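Local coordinates for protein sialyltransferase 0160 (PDB 4R84) that probably transfers sialic acid from CMP-sialic acid to galactose-containing acceptor glycans, as a glycosyltransferase of the GT-B structural group, at residues 199-205 against 227-233. Sequence-based numbering, arbitrary orientation.
Sequences IEFYTNT and ISHISLY
Phe201 and Ile230 pair at the middle of segments 199-205 and 227-233, on the neighbouring parallel strands 197-204 and 225-233 of a Rossmann-type sheet in this GT-B sialyltransferase. A beta-alpha-beta crossover, about half of it helix, connects them, and the axes diverge by only 8°. Phe201 N donates to His229 O at 2.8 Å, and Phe201 O receives Ser231 N; the alternation continues through Thr203, whose N and O bond Ser231 O and Tyr233 N. A beta bulge between the Ile199 and Glu200 pairings slips the register by one residue, with Ser228 N on Ile199 O.

Followed outward, Phe201 begins with CB 4.0 Å from His229 O. Its CG lies anti to the carbonyl carbon (chi1 -72°), which carries the ring back toward Ile227. CD2 meets Ile227 CG2 at 3.6 Å and has Ile230 CG1 near the ring plane at its edge; CE2 touches both Ile227 CG2 and, at 3.7 Å, Ile227 CD1; CZ reaches that CD1 more loosely. Ile199 CG2 sits over one ring face, toward the rim. Farther along this apolar side, Thr203 CG2 packs alongside Leu232 CD2 at 3.5 Å, while Thr203 OG1 bonds Ile124 O.

The opposite side is more polar. Near the donor site, Asn204 ND2 bonds Asp235 OD2 and Asp125 OD1, its side chain about 10 Å from the bound CMP-3-fluoro-sialic acid. Tyr233 OH lies at the edge of the Tyr202 ring. Tyr202 OH donates to Glu200 OE1 at 2.6 Å from above the carboxylate plane, and a water links Glu200 OE2 to Ser228 OG. A second water donates to Phe201 O and bonds His229 ND1 and Ser231 OG; its oxygen lies over the rim of the Tyr202 ring.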
loop_
_atom_site.group_PDB
_atom_site.type_symbol
_atom_site.label_atom_id
_atom_site.label_comp_id
_atom_site.label_asym_id
_atom_site.label_seq_id
_atom_site.Cartn_x
_atom_site.Cartn_y
_atom_site.Cartn_z
ATOM N N ILE A 199 -14.552 10.263 0.935
ATOM C CA ILE A 199 -13.154 10.166 1.321
ATOM C C ILE A 199 -12.745 8.707 1.378
ATOM O O ILE A 199 -13.447 7.887 1.968
ATOM C CB ILE A 199 -12.885 10.834 2.689
ATOM C CG1 ILE A 199 -13.199 12.332 2.633
ATOM C CG2 ILE A 199 -11.440 10.576 3.141
ATOM C CD1 ILE A 199 -13.144 13.018 3.988
ATOM N N GLU A 200 -11.638 8.385 0.713
ATOM C CA GLU A 200 -11.017 7.063 0.804
ATOM C C GLU A 200 -9.752 7.176 1.635
ATOM O O GLU A 200 -8.915 8.032 1.346
ATOM C CB GLU A 200 -10.671 6.521 -0.574
ATOM C CG GLU A 200 -11.868 6.128 -1.427
ATOM C CD GLU A 200 -11.483 5.799 -2.856
ATOM O OE1 GLU A 200 -10.283 5.846 -3.206
ATOM O OE2 GLU A 200 -12.394 5.509 -3.653
ATOM N N PHE A 201 -9.595 6.307 2.642
ATOM C CA PHE A 201 -8.408 6.321 3.493
ATOM C C PHE A 201 -7.480 5.167 3.152
ATOM O O PHE A 201 -7.948 4.083 2.821
ATOM C CB PHE A 201 -8.781 6.210 4.969
ATOM C CG PHE A 201 -9.399 7.447 5.540
ATOM C CD1 PHE A 201 -8.721 8.663 5.511
ATOM C CD2 PHE A 201 -10.623 7.375 6.187
ATOM C CE1 PHE A 201 -9.293 9.802 6.075
ATOM C CE2 PHE A 201 -11.193 8.511 6.758
ATOM C CZ PHE A 201 -10.517 9.722 6.703
ATOM N N TYR A 202 -6.177 5.422 3.227
ATOM C CA TYR A 202 -5.150 4.397 3.031
ATOM C C TYR A 202 -4.098 4.590 4.087
ATOM O O TYR A 202 -3.453 5.640 4.119
ATOM C CB TYR A 202 -4.504 4.514 1.648
ATOM C CG TYR A 202 -5.481 4.461 0.499
ATOM C CD1 TYR A 202 -6.229 5.584 0.140
ATOM C CD2 TYR A 202 -5.636 3.298 -0.243
ATOM C CE1 TYR A 202 -7.127 5.541 -0.921
ATOM C CE2 TYR A 202 -6.530 3.246 -1.318
ATOM C CZ TYR A 202 -7.273 4.371 -1.638
ATOM O OH TYR A 202 -8.163 4.339 -2.700
ATOM N N THR A 203 -3.907 3.610 4.961
ATOM C CA THR A 203 -2.912 3.819 6.002
ATOM C C THR A 203 -2.398 2.490 6.531
ATOM O O THR A 203 -2.677 1.429 5.973
ATOM C CB THR A 203 -3.469 4.706 7.143
ATOM O OG1 THR A 203 -2.393 5.130 7.992
ATOM C CG2 THR A 203 -4.530 3.985 7.974
ATOM N N ASN A 204 -1.591 2.606 7.580
ATOM C CA ASN A 204 -0.867 1.528 8.235
ATOM C C ASN A 204 -1.765 0.820 9.246
ATOM O O ASN A 204 -2.397 1.469 10.072
ATOM C CB ASN A 204 0.372 2.170 8.891
ATOM C CG ASN A 204 1.288 1.194 9.565
ATOM O OD1 ASN A 204 0.866 0.380 10.371
ATOM N ND2 ASN A 204 2.582 1.319 9.280
ATOM N N THR A 205 -1.869 -0.506 9.156
ATOM C CA THR A 205 -2.810 -1.226 10.019
ATOM C C THR A 205 -2.510 -1.021 11.512
ATOM O O THR A 205 -3.419 -0.750 12.294
ATOM C CB THR A 205 -2.804 -2.732 9.718
ATOM O OG1 THR A 205 -3.152 -2.932 8.349
ATOM C CG2 THR A 205 -3.806 -3.456 10.606
ATOM N N ILE A 227 -17.179 8.591 4.437
ATOM C CA ILE A 227 -15.972 7.775 4.378
ATOM C C ILE A 227 -16.347 6.550 3.556
ATOM O O ILE A 227 -17.063 5.657 4.032
ATOM C CB ILE A 227 -15.463 7.368 5.759
ATOM C CG1 ILE A 227 -15.389 8.574 6.707
ATOM C CG2 ILE A 227 -14.107 6.671 5.644
ATOM C CD1 ILE A 227 -14.581 9.773 6.171
ATOM N N SER A 228 -15.926 6.532 2.297
ATOM C CA SER A 228 -16.416 5.520 1.371
ATOM C C SER A 228 -15.590 4.231 1.411
ATOM O O SER A 228 -16.062 3.178 1.004
ATOM C CB SER A 228 -16.449 6.073 -0.053
ATOM O OG SER A 228 -15.175 6.549 -0.473
ATOM N N HIS A 229 -14.345 4.320 1.849
ATOM C CA HIS A 229 -13.486 3.136 1.883
ATOM C C HIS A 229 -12.257 3.339 2.764
ATOM O O HIS A 229 -11.706 4.433 2.825
ATOM C CB HIS A 229 -13.018 2.771 0.482
ATOM C CG HIS A 229 -12.585 1.347 0.356
ATOM N ND1 HIS A 229 -11.276 0.948 0.528
ATOM C CD2 HIS A 229 -13.294 0.220 0.112
ATOM C CE1 HIS A 229 -11.195 -0.361 0.377
ATOM N NE2 HIS A 229 -12.404 -0.828 0.126
ATOM N N ILE A 230 -11.814 2.262 3.422
ATOM C CA ILE A 230 -10.596 2.297 4.225
ATOM C C ILE A 230 -9.742 1.117 3.783
ATOM O O ILE A 230 -10.246 0.006 3.700
ATOM C CB ILE A 230 -10.901 2.189 5.732
ATOM C CG1 ILE A 230 -11.831 3.312 6.170
ATOM C CG2 ILE A 230 -9.604 2.212 6.563
ATOM C CD1 ILE A 230 -12.241 3.228 7.646
ATOM N N SER A 231 -8.483 1.369 3.430
ATOM C CA SER A 231 -7.553 0.278 3.083
ATOM C C SER A 231 -6.421 0.319 4.087
ATOM O O SER A 231 -5.723 1.332 4.184
ATOM C CB SER A 231 -7.003 0.411 1.659
ATOM O OG SER A 231 -8.021 0.272 0.667
ATOM N N LEU A 232 -6.227 -0.786 4.809
ATOM C CA LEU A 232 -5.201 -0.863 5.841
ATOM C C LEU A 232 -4.135 -1.858 5.417
ATOM O O LEU A 232 -4.457 -2.931 4.911
ATOM C CB LEU A 232 -5.824 -1.271 7.183
ATOM C CG LEU A 232 -6.959 -0.359 7.657
ATOM C CD1 LEU A 232 -7.526 -0.860 8.973
ATOM C CD2 LEU A 232 -6.499 1.095 7.810
ATOM N N TYR A 233 -2.870 -1.477 5.576
ATOM C CA TYR A 233 -1.750 -2.314 5.151
ATOM C C TYR A 233 -0.833 -2.632 6.318
ATOM O O TYR A 233 -0.424 -1.736 7.054
ATOM C CB TYR A 233 -0.929 -1.617 4.057
ATOM C CG TYR A 233 -1.736 -1.225 2.828
ATOM C CD1 TYR A 233 -2.529 -0.077 2.836
ATOM C CD2 TYR A 233 -1.698 -1.990 1.670
ATOM C CE1 TYR A 233 -3.264 0.300 1.715
ATOM C CE2 TYR A 233 -2.447 -1.622 0.533
ATOM C CZ TYR A 233 -3.223 -0.487 0.576
ATOM O OH TYR A 233 -3.956 -0.118 -0.527
HETATM O O HOH W 1 -14.754 5.730 -2.907
HETATM O O HOH W 2 -9.402 3.046 0.631
#